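Local coordinates for iron-regulated outer membrane protein (PDB 4B7O), which probably carries iron across the outer membrane as a TonB-dependent transporter, with a plug domain seated inside a beta barrel, at residues 119-124 / 169-174; 176-181 / 204-209; 210-215 / 255-260; 262-267 / 313-318; 327-332 / 363-368. All blocks are in the same frame, centred on the assembly; numbering follows the deposited sequence.

Contact 1 (119-124 / 169-174); sequences IKVDNA and AKTVDA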
# COMPACT_ATOMS: atom_id res chain seq x y z
N ILE A 119 -0.23 -1.94 3.10
CA ILE A 119 0.25 -2.73 2.01
C ILE A 119 0.76 -3.94 2.67
O ILE A 119 1.67 -3.85 3.47
CB ILE A 119 1.46 -2.07 1.30
CG1 ILE A 119 1.09 -0.68 0.78
CG2 ILE A 119 1.93 -2.96 0.15
CD1 ILE A 119 2.10 -0.22 -0.24
N LYS A 120 0.19 -5.10 2.37
CA LYS A 120 0.52 -6.26 3.15
C LYS A 120 1.29 -7.15 2.24
O LYS A 120 0.83 -7.45 1.11
CB LYS A 120 -0.75 -6.99 3.60
CG LYS A 120 -1.75 -6.08 4.31
CD LYS A 120 -2.75 -6.96 5.08
CE LYS A 120 -3.83 -6.10 5.72
NZ LYS A 120 -4.62 -6.77 6.81
N VAL A 121 2.45 -7.60 2.70
CA VAL A 121 3.13 -8.57 1.88
C VAL A 121 3.45 -9.74 2.72
O VAL A 121 3.98 -9.58 3.80
CB VAL A 121 4.34 -8.00 1.03
CG1 VAL A 121 4.52 -6.49 1.18
CG2 VAL A 121 5.63 -8.81 1.20
N ASP A 122 3.08 -10.92 2.21
CA ASP A 122 3.03 -12.15 3.00
C ASP A 122 2.38 -12.02 4.38
O ASP A 122 2.75 -12.72 5.33
CB ASP A 122 4.42 -12.74 3.08
CG ASP A 122 4.93 -13.17 1.73
OD1 ASP A 122 4.12 -13.70 0.93
OD2 ASP A 122 6.13 -12.98 1.47
N ASN A 123 1.38 -11.15 4.47
CA ASN A 123 0.70 -10.97 5.73
C ASN A 123 1.56 -10.32 6.84
O ASN A 123 1.43 -10.67 8.00
CB ASN A 123 0.12 -12.30 6.23
CG ASN A 123 -1.15 -12.09 7.05
OD1 ASN A 123 -1.91 -11.16 6.78
ND2 ASN A 123 -1.38 -12.93 8.05
N ALA A 124 2.44 -9.39 6.47
CA ALA A 124 3.15 -8.59 7.42
C ALA A 124 3.12 -7.17 6.95
O ALA A 124 3.37 -6.89 5.80
CB ALA A 124 4.59 -9.07 7.51
N ALA A 169 -0.11 -8.46 -1.09
CA ALA A 169 0.75 -9.09 -2.07
C ALA A 169 1.34 -10.37 -1.47
O ALA A 169 1.44 -10.50 -0.26
CB ALA A 169 1.83 -8.12 -2.51
N LYS A 170 1.64 -11.35 -2.32
CA LYS A 170 2.32 -12.52 -1.85
C LYS A 170 3.56 -12.64 -2.69
O LYS A 170 3.51 -12.43 -3.93
CB LYS A 170 1.51 -13.79 -2.00
CG LYS A 170 0.17 -13.79 -1.29
CD LYS A 170 -0.48 -15.13 -1.56
CE LYS A 170 -1.95 -15.06 -1.33
NZ LYS A 170 -2.17 -15.47 0.09
N THR A 171 4.66 -13.00 -2.03
CA THR A 171 5.93 -13.06 -2.71
C THR A 171 5.94 -14.31 -3.61
O THR A 171 5.19 -15.25 -3.38
CB THR A 171 7.12 -13.02 -1.71
OG1 THR A 171 7.00 -14.10 -0.77
CG2 THR A 171 7.12 -11.68 -0.97
N VAL A 172 6.78 -14.32 -4.62
CA VAL A 172 6.86 -15.47 -5.51
C VAL A 172 7.47 -16.71 -4.82
O VAL A 172 8.18 -16.60 -3.82
CB VAL A 172 7.58 -15.07 -6.83
CG1 VAL A 172 8.87 -14.37 -6.52
CG2 VAL A 172 7.85 -16.29 -7.69
N ASP A 173 7.15 -17.87 -5.37
CA ASP A 173 7.47 -19.21 -4.88
C ASP A 173 8.11 -19.94 -6.03
O ASP A 173 7.83 -19.65 -7.19
CB ASP A 173 6.15 -19.97 -4.67
CG ASP A 173 5.65 -19.87 -3.30
OD1 ASP A 173 6.18 -19.05 -2.52
OD2 ASP A 173 4.74 -20.63 -2.98
N ALA A 174 8.87 -20.97 -5.73
CA ALA A 174 9.49 -21.78 -6.74
C ALA A 174 8.44 -22.34 -7.67
O ALA A 174 8.65 -22.42 -8.88
CB ALA A 174 10.29 -22.91 -6.06
O HOH W 1 -0.17 -10.40 2.27

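Contact 2 (176-181 / 204-209); sequences DLLKGL and SVFGKE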
# COMPACT_ATOMS: atom_id res chain seq x y z
N ASP A 176 5.49 -21.17 -8.69
CA ASP A 176 5.15 -20.20 -9.72
C ASP A 176 6.25 -19.98 -10.77
O ASP A 176 5.93 -19.81 -11.97
CB ASP A 176 4.81 -18.89 -9.09
CG ASP A 176 3.86 -19.05 -7.94
OD1 ASP A 176 2.82 -19.77 -8.11
OD2 ASP A 176 4.16 -18.45 -6.86
N LEU A 177 7.52 -20.01 -10.36
CA LEU A 177 8.57 -19.80 -11.34
C LEU A 177 8.77 -21.03 -12.22
O LEU A 177 9.19 -20.93 -13.38
CB LEU A 177 9.89 -19.36 -10.69
CG LEU A 177 9.92 -17.88 -10.30
CD1 LEU A 177 11.10 -17.53 -9.43
CD2 LEU A 177 9.98 -17.04 -11.55
N LEU A 178 8.41 -22.19 -11.68
CA LEU A 178 8.51 -23.44 -12.43
C LEU A 178 7.37 -23.65 -13.44
O LEU A 178 7.38 -24.63 -14.20
CB LEU A 178 8.56 -24.63 -11.47
CG LEU A 178 9.86 -24.74 -10.66
CD1 LEU A 178 9.59 -25.66 -9.50
CD2 LEU A 178 11.05 -25.22 -11.48
N LYS A 179 6.43 -22.72 -13.46
CA LYS A 179 5.17 -22.88 -14.17
C LYS A 179 5.30 -23.22 -15.62
O LYS A 179 4.51 -24.02 -16.13
CB LYS A 179 4.31 -21.62 -14.08
CG LYS A 179 2.84 -21.88 -13.82
CD LYS A 179 2.50 -21.97 -12.34
CE LYS A 179 1.13 -21.34 -12.05
NZ LYS A 179 0.68 -21.61 -10.66
N GLY A 180 6.23 -22.65 -16.34
CA GLY A 180 6.17 -23.03 -17.75
C GLY A 180 7.08 -24.19 -18.12
O GLY A 180 7.13 -24.56 -19.28
N LEU A 181 7.81 -24.73 -17.14
CA LEU A 181 8.97 -25.56 -17.43
C LEU A 181 8.65 -27.00 -17.33
O LEU A 181 7.71 -27.37 -16.65
CB LEU A 181 10.07 -25.25 -16.46
CG LEU A 181 10.64 -23.88 -16.67
CD1 LEU A 181 11.45 -23.56 -15.41
CD2 LEU A 181 11.53 -23.87 -17.92
N SER A 204 16.83 -15.17 -11.35
CA SER A 204 16.32 -16.01 -10.32
C SER A 204 16.76 -17.47 -10.51
O SER A 204 16.90 -17.93 -11.66
CB SER A 204 14.79 -15.88 -10.27
OG SER A 204 14.36 -16.47 -9.06
N VAL A 205 16.99 -18.17 -9.40
CA VAL A 205 17.15 -19.66 -9.43
C VAL A 205 16.21 -20.36 -8.38
O VAL A 205 15.94 -19.82 -7.31
CB VAL A 205 18.65 -20.03 -9.29
CG1 VAL A 205 19.21 -19.62 -7.93
CG2 VAL A 205 18.91 -21.52 -9.52
N PHE A 206 15.67 -21.53 -8.70
CA PHE A 206 14.59 -22.08 -7.93
C PHE A 206 14.42 -23.54 -8.24
O PHE A 206 14.86 -24.05 -9.28
CB PHE A 206 13.25 -21.39 -8.30
CG PHE A 206 13.06 -21.20 -9.78
CD1 PHE A 206 13.53 -20.04 -10.40
CD2 PHE A 206 12.47 -22.18 -10.55
CE1 PHE A 206 13.41 -19.87 -11.77
CE2 PHE A 206 12.35 -22.04 -11.93
CZ PHE A 206 12.81 -20.88 -12.54
N GLY A 207 13.72 -24.23 -7.36
CA GLY A 207 13.32 -25.60 -7.66
C GLY A 207 12.62 -26.25 -6.50
O GLY A 207 12.42 -25.66 -5.42
N LYS A 208 12.23 -27.48 -6.76
CA LYS A 208 11.40 -28.31 -5.89
C LYS A 208 12.15 -29.63 -5.84
O LYS A 208 12.43 -30.23 -6.85
CB LYS A 208 10.06 -28.51 -6.60
CG LYS A 208 8.83 -28.71 -5.71
CD LYS A 208 8.61 -30.18 -5.29
CE LYS A 208 7.42 -30.40 -4.35
NZ LYS A 208 7.58 -29.65 -3.07
N GLU A 209 12.53 -30.09 -4.67
CA GLU A 209 13.04 -31.46 -4.58
C GLU A 209 12.34 -32.25 -3.49
O GLU A 209 12.37 -31.86 -2.29
CB GLU A 209 14.54 -31.49 -4.33
CG GLU A 209 15.04 -32.88 -3.98
CD GLU A 209 16.35 -33.27 -4.66
OE1 GLU A 209 16.91 -32.44 -5.40
OE2 GLU A 209 16.82 -34.41 -4.45

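Contact 3 (210-215 / 255-260); sequences GNFDGL and IGTTFG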
# COMPACT_ATOMS: atom_id res chain seq x y z
N GLY A 210 11.72 -33.36 -3.89
CA GLY A 210 10.98 -34.13 -2.93
C GLY A 210 10.00 -33.15 -2.34
O GLY A 210 9.28 -32.49 -3.07
N ASN A 211 9.98 -32.99 -1.02
CA ASN A 211 8.99 -32.08 -0.46
C ASN A 211 9.62 -30.73 -0.20
O ASN A 211 9.07 -29.90 0.54
CB ASN A 211 8.43 -32.62 0.84
CG ASN A 211 8.78 -34.08 1.04
OD1 ASN A 211 8.01 -34.82 1.66
ND2 ASN A 211 9.94 -34.51 0.52
N PHE A 212 10.77 -30.49 -0.80
CA PHE A 212 11.37 -29.22 -0.55
C PHE A 212 11.31 -28.33 -1.73
O PHE A 212 11.41 -28.77 -2.87
CB PHE A 212 12.81 -29.38 -0.16
CG PHE A 212 13.06 -29.14 1.29
CD1 PHE A 212 12.88 -30.16 2.22
CD2 PHE A 212 13.48 -27.90 1.73
CE1 PHE A 212 13.13 -29.95 3.56
CE2 PHE A 212 13.71 -27.67 3.08
CZ PHE A 212 13.55 -28.69 4.00
N ASP A 213 11.19 -27.04 -1.45
CA ASP A 213 11.27 -26.10 -2.56
C ASP A 213 12.01 -24.84 -2.14
O ASP A 213 11.99 -24.42 -0.97
CB ASP A 213 9.86 -25.81 -3.11
CG ASP A 213 8.95 -25.27 -2.04
OD1 ASP A 213 8.37 -26.05 -1.20
OD2 ASP A 213 8.86 -24.03 -2.00
N GLY A 214 12.69 -24.26 -3.09
CA GLY A 214 13.44 -23.09 -2.70
C GLY A 214 13.63 -22.10 -3.83
O GLY A 214 13.59 -22.46 -5.02
N LEU A 215 13.84 -20.85 -3.47
CA LEU A 215 14.09 -19.92 -4.51
C LEU A 215 15.08 -18.86 -4.06
O LEU A 215 15.04 -18.44 -2.91
CB LEU A 215 12.73 -19.38 -4.94
CG LEU A 215 12.48 -18.03 -5.53
CD1 LEU A 215 11.15 -18.13 -6.26
CD2 LEU A 215 12.38 -17.05 -4.41
N ILE A 255 12.83 -20.59 1.48
CA ILE A 255 12.85 -22.07 1.49
C ILE A 255 11.57 -22.63 2.06
O ILE A 255 10.96 -22.08 2.99
CB ILE A 255 14.01 -22.67 2.30
CG1 ILE A 255 14.49 -21.69 3.33
CG2 ILE A 255 15.23 -22.89 1.45
CD1 ILE A 255 14.02 -21.99 4.73
N GLY A 256 11.15 -23.75 1.51
CA GLY A 256 9.91 -24.28 1.97
C GLY A 256 9.90 -25.77 1.98
O GLY A 256 10.56 -26.48 1.16
N THR A 257 9.08 -26.27 2.87
CA THR A 257 8.93 -27.70 2.95
C THR A 257 7.50 -28.10 3.20
O THR A 257 6.73 -27.42 3.91
CB THR A 257 9.94 -28.36 3.97
OG1 THR A 257 9.61 -29.75 4.20
CG2 THR A 257 10.02 -27.57 5.30
N THR A 258 7.15 -29.22 2.59
CA THR A 258 5.86 -29.83 2.85
C THR A 258 6.06 -31.19 3.40
O THR A 258 6.87 -31.95 2.90
CB THR A 258 5.06 -29.98 1.56
OG1 THR A 258 5.03 -28.72 0.88
CG2 THR A 258 3.64 -30.42 1.89
N PHE A 259 5.30 -31.53 4.42
CA PHE A 259 5.40 -32.86 4.98
C PHE A 259 4.05 -33.28 5.51
O PHE A 259 3.04 -32.61 5.27
CB PHE A 259 6.35 -32.82 6.15
CG PHE A 259 6.02 -31.76 7.18
CD1 PHE A 259 6.36 -30.42 6.95
CD2 PHE A 259 5.37 -32.10 8.37
CE1 PHE A 259 6.05 -29.45 7.87
CE2 PHE A 259 5.04 -31.12 9.30
CZ PHE A 259 5.39 -29.80 9.05
N GLY A 260 4.04 -34.36 6.28
CA GLY A 260 2.81 -34.87 6.86
C GLY A 260 1.94 -35.30 5.71
O GLY A 260 0.73 -35.03 5.69

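Contact 4 (262-267 / 313-318); sequences GDHRIV and LAYTGK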
# COMPACT_ATOMS: atom_id res chain seq x y z
N GLY A 262 1.56 -34.16 2.80
CA GLY A 262 0.97 -33.14 1.96
C GLY A 262 0.14 -32.18 2.76
O GLY A 262 -0.17 -31.10 2.28
N ASP A 263 -0.18 -32.53 3.98
CA ASP A 263 -1.02 -31.64 4.79
C ASP A 263 -0.35 -30.50 5.50
O ASP A 263 -1.02 -29.82 6.28
CB ASP A 263 -1.71 -32.44 5.87
CG ASP A 263 -2.81 -33.28 5.34
OD1 ASP A 263 -3.03 -33.27 4.09
OD2 ASP A 263 -3.44 -33.95 6.18
N HIS A 264 0.96 -30.33 5.35
CA HIS A 264 1.62 -29.29 6.14
C HIS A 264 2.66 -28.64 5.35
O HIS A 264 3.34 -29.26 4.52
CB HIS A 264 2.28 -29.86 7.35
CG HIS A 264 1.34 -30.46 8.32
ND1 HIS A 264 0.72 -31.64 8.09
CD2 HIS A 264 0.92 -30.02 9.58
CE1 HIS A 264 -0.07 -31.95 9.15
NE2 HIS A 264 0.05 -30.95 10.06
N ARG A 265 2.80 -27.35 5.59
CA ARG A 265 3.78 -26.62 4.84
C ARG A 265 4.42 -25.56 5.73
O ARG A 265 3.72 -24.91 6.49
CB ARG A 265 3.08 -26.00 3.63
CG ARG A 265 4.04 -25.44 2.61
CD ARG A 265 3.29 -24.53 1.65
NE ARG A 265 4.19 -23.81 0.77
CZ ARG A 265 5.35 -24.28 0.27
NH1 ARG A 265 5.79 -25.50 0.55
NH2 ARG A 265 6.07 -23.52 -0.53
N ILE A 266 5.75 -25.44 5.65
CA ILE A 266 6.50 -24.40 6.35
C ILE A 266 7.33 -23.67 5.30
O ILE A 266 8.00 -24.27 4.44
CB ILE A 266 7.50 -25.02 7.38
CG1 ILE A 266 6.79 -25.99 8.27
CG2 ILE A 266 8.03 -23.99 8.36
CD1 ILE A 266 6.16 -25.28 9.43
N VAL A 267 7.30 -22.36 5.38
CA VAL A 267 8.04 -21.52 4.47
C VAL A 267 8.75 -20.48 5.29
O VAL A 267 8.13 -19.75 6.14
CB VAL A 267 7.06 -20.74 3.57
CG1 VAL A 267 7.85 -19.83 2.66
CG2 VAL A 267 6.18 -21.70 2.76
N LEU A 313 8.16 -16.32 8.65
CA LEU A 313 7.93 -17.73 8.76
C LEU A 313 6.46 -17.99 8.67
O LEU A 313 5.70 -17.40 9.42
CB LEU A 313 8.45 -18.20 10.10
CG LEU A 313 8.42 -19.70 10.40
CD1 LEU A 313 9.35 -20.49 9.50
CD2 LEU A 313 8.89 -19.88 11.83
N ALA A 314 6.05 -18.88 7.79
CA ALA A 314 4.60 -19.13 7.61
C ALA A 314 4.34 -20.59 7.63
O ALA A 314 5.10 -21.36 7.04
CB ALA A 314 4.05 -18.54 6.32
N TYR A 315 3.29 -20.96 8.37
CA TYR A 315 2.90 -22.36 8.48
C TYR A 315 1.48 -22.53 8.00
O TYR A 315 0.61 -21.75 8.44
CB TYR A 315 2.96 -22.82 9.95
CG TYR A 315 2.24 -24.14 10.19
CD1 TYR A 315 2.68 -25.31 9.57
CD2 TYR A 315 1.12 -24.22 11.03
CE1 TYR A 315 2.04 -26.52 9.78
CE2 TYR A 315 0.48 -25.43 11.26
CZ TYR A 315 0.94 -26.57 10.62
OH TYR A 315 0.30 -27.79 10.81
N THR A 316 1.25 -23.53 7.15
CA THR A 316 -0.12 -24.03 6.82
C THR A 316 -0.39 -25.51 7.11
O THR A 316 0.10 -26.38 6.40
CB THR A 316 -0.50 -23.82 5.35
OG1 THR A 316 -0.31 -22.45 5.00
CG2 THR A 316 -2.02 -24.21 5.08
N GLY A 317 -1.21 -25.78 8.12
CA GLY A 317 -1.75 -27.15 8.36
C GLY A 317 -3.25 -27.43 8.20
O GLY A 317 -4.09 -26.64 8.64
N LYS A 318 -3.57 -28.57 7.56
CA LYS A 318 -4.95 -29.08 7.44
C LYS A 318 -5.20 -30.34 8.27
O LYS A 318 -4.30 -31.16 8.41
CB LYS A 318 -5.27 -29.46 6.00
CG LYS A 318 -4.26 -29.01 4.98
CD LYS A 318 -3.88 -30.20 4.09
CE LYS A 318 -4.91 -30.58 3.03
NZ LYS A 318 -4.86 -29.55 1.95

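Contact 5 (327-332 / 363-368); sequences DANAYV and GMNFNF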
# COMPACT_ATOMS: atom_id res chain seq x y z
N ASP A 327 -3.67 -21.35 9.57
CA ASP A 327 -2.53 -20.70 8.98
C ASP A 327 -1.93 -19.71 10.02
O ASP A 327 -2.66 -18.91 10.63
CB ASP A 327 -2.87 -20.11 7.61
CG ASP A 327 -3.13 -18.59 7.65
OD1 ASP A 327 -3.67 -18.08 8.67
OD2 ASP A 327 -2.82 -17.90 6.65
N ALA A 328 -0.62 -19.79 10.23
CA ALA A 328 0.05 -18.83 11.13
C ALA A 328 1.22 -18.22 10.46
O ALA A 328 1.88 -18.85 9.66
CB ALA A 328 0.55 -19.54 12.35
N ASN A 329 1.51 -17.00 10.80
CA ASN A 329 2.81 -16.52 10.43
C ASN A 329 3.53 -15.77 11.55
O ASN A 329 2.90 -15.32 12.55
CB ASN A 329 2.74 -15.73 9.13
CG ASN A 329 2.15 -14.36 9.30
OD1 ASN A 329 1.15 -14.17 10.03
ND2 ASN A 329 2.79 -13.36 8.64
N ALA A 330 4.86 -15.66 11.41
CA ALA A 330 5.59 -14.81 12.33
C ALA A 330 6.64 -14.05 11.56
O ALA A 330 7.36 -14.62 10.73
CB ALA A 330 6.27 -15.67 13.38
N TYR A 331 6.77 -12.77 11.85
CA TYR A 331 7.66 -12.04 11.08
C TYR A 331 8.36 -10.91 11.84
O TYR A 331 7.93 -10.49 12.92
CB TYR A 331 6.87 -11.46 9.89
CG TYR A 331 5.87 -10.46 10.31
CD1 TYR A 331 6.20 -9.15 10.44
CD2 TYR A 331 4.56 -10.86 10.64
CE1 TYR A 331 5.25 -8.23 10.86
CE2 TYR A 331 3.62 -9.96 11.05
CZ TYR A 331 3.96 -8.66 11.15
OH TYR A 331 3.01 -7.77 11.54
N VAL A 332 9.37 -10.36 11.17
CA VAL A 332 10.12 -9.16 11.62
C VAL A 332 10.30 -8.27 10.44
O VAL A 332 10.86 -8.63 9.43
CB VAL A 332 11.55 -9.58 12.07
CG1 VAL A 332 12.28 -8.40 12.65
CG2 VAL A 332 11.47 -10.75 13.07
N GLY A 363 5.46 -9.39 14.50
CA GLY A 363 4.08 -9.78 14.49
C GLY A 363 3.96 -11.25 14.34
O GLY A 363 4.89 -11.90 13.84
N MET A 364 2.86 -11.76 14.84
CA MET A 364 2.45 -13.13 14.59
C MET A 364 0.97 -13.20 14.41
O MET A 364 0.23 -12.41 14.98
CB MET A 364 2.90 -14.08 15.69
CG MET A 364 3.11 -13.39 17.00
SD MET A 364 3.57 -14.58 18.27
CE MET A 364 2.90 -13.80 19.74
N ASN A 365 0.55 -14.16 13.61
CA ASN A 365 -0.87 -14.38 13.35
C ASN A 365 -1.19 -15.82 13.44
O ASN A 365 -0.49 -16.66 12.84
CB ASN A 365 -1.22 -13.91 11.96
CG ASN A 365 -0.97 -12.44 11.79
OD1 ASN A 365 -1.52 -11.66 12.54
ND2 ASN A 365 -0.09 -12.07 10.86
N PHE A 366 -2.22 -16.13 14.21
CA PHE A 366 -2.73 -17.50 14.18
C PHE A 366 -4.21 -17.48 13.79
O PHE A 366 -5.03 -16.88 14.47
CB PHE A 366 -2.58 -18.16 15.53
CG PHE A 366 -1.15 -18.23 16.03
CD1 PHE A 366 -0.56 -17.13 16.68
CD2 PHE A 366 -0.40 -19.40 15.87
CE1 PHE A 366 0.75 -17.17 17.15
CE2 PHE A 366 0.92 -19.45 16.36
CZ PHE A 366 1.49 -18.34 16.99
N ASN A 367 -4.51 -18.11 12.67
CA ASN A 367 -5.88 -18.18 12.19
C ASN A 367 -6.35 -19.63 12.14
O ASN A 367 -5.78 -20.43 11.40
CB ASN A 367 -5.96 -17.49 10.82
CG ASN A 367 -5.29 -16.09 10.84
OD1 ASN A 367 -5.88 -15.08 11.28
ND2 ASN A 367 -4.02 -16.04 10.39
N PHE A 368 -7.35 -19.96 12.96
CA PHE A 368 -7.99 -21.30 12.97
C PHE A 368 -9.37 -21.39 12.30
O PHE A 368 -10.22 -20.50 12.49
CB PHE A 368 -8.23 -21.74 14.41
CG PHE A 368 -7.01 -21.76 15.25
CD1 PHE A 368 -6.22 -22.92 15.32
CD2 PHE A 368 -6.65 -20.64 16.03
CE1 PHE A 368 -5.10 -22.96 16.15
CE2 PHE A 368 -5.52 -20.67 16.85
CZ PHE A 368 -4.75 -21.84 16.92

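Contact 1 (119-124 / 169-174)
The flat group here is the carboxylate of Asp-122, and Thr-171 takes both of its oxygens. Thr-171 OG1 donates to Asp-122 OD2 at 2.7 Å, using the syn lone pair of that oxygen. Thr-171 N donates to Asp-122 OD1 at 3.1 Å, also from the syn side but 31° out of the carboxylate plane. The N-H points almost straight at OD1 (170°). Asp-122 CG is anti to its own carbonyl carbon, beside the backbone N (chi1 -65°), which swings the carboxylate across to the other strand. The two side chains cross at about a right angle. Thr-171 OG1 is also bonded to Lys-254 NZ of the barrel, a charge that would be expected to strengthen the pair.

The backbones run parallel. Val-121 and Ala-169 form the bridge, with CA atoms 4.6 Å apart. Ala-169 N donates to Lys-120 O at 2.6 Å, and Asp-122 N donates to Ala-169 O at 3.0 Å. A water accepts from Asn-123 N and donates to Ala-169 O, tying the type I' turn of Val-121 to Ala-124 to the partner strand. Val-121 CG2 meets Thr-171 CG2 at 3.9 Å, and both side chains rest on Met-271 of the barrel.

This is the edge of the plug sheet. Strand 118-121 is outermost and pairs with strand 166-171, which pairs with strand 144-150 on its other side. Just beyond, the chain enters helix 174-177, close to the barrel strands 198-209 and 212-223.

Contact 2 (176-181 / 204-209)
Helix 174-177 and the residues that follow form part of the linker between the plug and the first barrel strand. The linker packs on strand 198-209 of the barrel, and Phe-206 is the centre of the contact. Leu-177 CB sits over the middle of one face of the Phe-206 ring, 3.5 Å from the centroid and 3° off the normal, a clear CH-pi contact. Leu-178 CD2 reaches the ring edge in plane, 3.5 Å from Phe-206 CE2. Leu-181 CD1 meets the same edge atom, Phe-206 CE2, at 3.9 Å. Phe-206 CG lies between its backbone N and carbonyl carbon (chi1 43°), and this raises the ring from the strand toward the linker.

Leu-177 CD1 extends further along the strand and touches Ser-204 OG at 3.4 Å. That hydroxyl is bonded to Ser-217 OG and Phe-216 O within the barrel wall. Leu-178 CD1 covers Gly-207 CA and Lys-208 CB.

Between the two segments the grip is apolar. It rests on the fit of three leucines round one ring, while the Leu-177 carbonyl is held by Lys-744 NZ of the last strand.

Contact 3 (210-215 / 255-260)
Phe-212 and Thr-257 pair across two antiparallel strands, and the ring lies over the threonine. Thr-257 CB stands 3.7 Å from the centroid of the Phe-212 ring, 15° off its normal and offset toward the rim, a CH-pi contact. CB faces the ring through its place in the strand. The first torsion (chi1 170°) then sets the two branches, with Thr-257 OG1 3.6 Å from Phe-212 CE1 and CG2 near CZ.

Backbone bonds flank this pair. Asp-213 and Gly-256 are a hydrogen-bonded pair: Asp-213 N donates to Gly-256 O and Gly-256 N to Asp-213 O, each at 2.7 Å. Thr-258 N donates to Asn-211 O at 2.9 Å. Phe-212 with Thr-257 and Gly-214 with Ile-255 are non-hydrogen-bonded pairs.

Strands 212-223 and 246-259 are neighbouring staves of the transporter barrel, meeting here near short turns at one rim. Phe-212, Thr-257 and Ile-255 lie on one face of the wall, and Asp-213 lies on the other.

On that other face Asp-213 OD1 comes within 3.2 Å of Gly-256 O. Both are acceptors and are not bonded. The salt bridge from Arg-265 NH1 of the next strand to Asp-213 OD1 probably offsets their repulsion. Arg-265 NH1 also makes a weak bond to Thr-258 OG1. Further out, Gly-214 bonds through its backbone to Gly-207, and Thr-257 to Ile-266.

Contact 4 (262-267 / 313-318)
Strands 264-267 and 313-318 run antiparallel. The directions of these short segments differ by 178°, and their axes come within 4.8 Å. Arg-265 with Thr-316 and Val-267 with Ala-314 are hydrogen-bonded pairs, each bonded both ways. Thr-316 N donates to Arg-265 O at 2.9 Å. The return bond from Arg-265 N to Thr-316 O is more bent, with the donor 35° above the carbonyl plane. Lys-318 N closes the end on Asp-263 O at 3.1 Å.

Tyr-315 carries one face of the pairing. Ile-266 CD1 meets Tyr-315 CD1 at 3.5 Å, approaching the ring obliquely. Ile-266 CG2 turns the other way, to Leu-313 CD1 at 3.9 Å. His-264 and Tyr-315 lie side by side, but their rims are modelled too close, so the detail is doubtful. The His-264 ring also meets that of Phe-259. With CG anti to the backbone N (chi1 166°), the Tyr-315 ring runs along its own strand, and Gly-317 N lies under one face, offset toward the rim.

The bent chain of Lys-318 passes Asp-263, with Lys-318 CD 3.2 Å from Asp-263 OD1. On the opposite face the Arg-265 chain is extended, and Val-267 CG2 lies over one face of its guanidinium.

One face carries His-264, Ile-266 and Tyr-315, the other Arg-265, Thr-316, Val-267 and Ala-314. This alternation on antiparallel strands is consistent with the wall of an outer-membrane beta barrel.

Contact 5 (327-332 / 363-368)
The ring of Tyr-331 lies with one face over Gly-363 on the adjoining strand. Gly-363 CA is 3.9 Å from the ring centroid, and Gly-363 N sits above the middle of the same face. The first torsion of Tyr-331 (chi1 67°) folds the ring across the strand pair, where it covers the bare backbone of Gly-363. This is the aromatic rescue of glycine found in antiparallel sheets, here within the wall of the transporter barrel.

Strands 327-332 and 363-368 are antiparallel, and the axes of these segments come within 4.5 Å. Tyr-331 and Gly-363 bond both ways through their backbones, as do Asp-327 and Asn-367.

The face that carries Tyr-331 is polar and looks toward the plug. Asn-329 and Asn-365 lie side by side, their amide planes only 17° apart. Asn-365 ND2 donates to Asn-329 OD1 at 2.6 Å, in plane and on a lone pair. Asn-329 ND2 bonds to Asn-123 O of the plug, and Asn-365 OD1 to Asn-383 ND2, so both amides are held at their far ends too. Tyr-331 also rests on Ala-124 of the plug.

The other face is apolar. Ala-328 CB touches Phe-366 CD2 at 3.6 Å, and Ala-330 CB faces Met-364 CB at 4.4 Å.

At the far end Asn-367 OD1 bonds to Tyr-448 OH. Asn-367 ND2 forks between two oxygens of one residue, Asp-327 OD1 at 2.7 Å and Asp-327 O at 3.2 Å.

How the contacts relate
Contact 1 is the buried one, inside the plug, its centre about 12 Å from the centre of the chain. Contact 4 lies on the surface, and contacts 2, 3 and 5 are partly buried. Contact 1 is a parallel pairing with a carboxylate grip, while contacts 3, 4 and 5 are antiparallel pairings of barrel strands. Contact 2 is apolar packing of the linker on the barrel. Contact 5 adds amides on its plug-side face. Contacts 2 and 3 share the join of strands 198-209 and 212-223, contacts 3 and 4 that of 246-259 and 264-276, and contacts 4 and 5 that of 303-320 and 323-339. Contact 5 lies against contact 1, where the plug turn meets the wall.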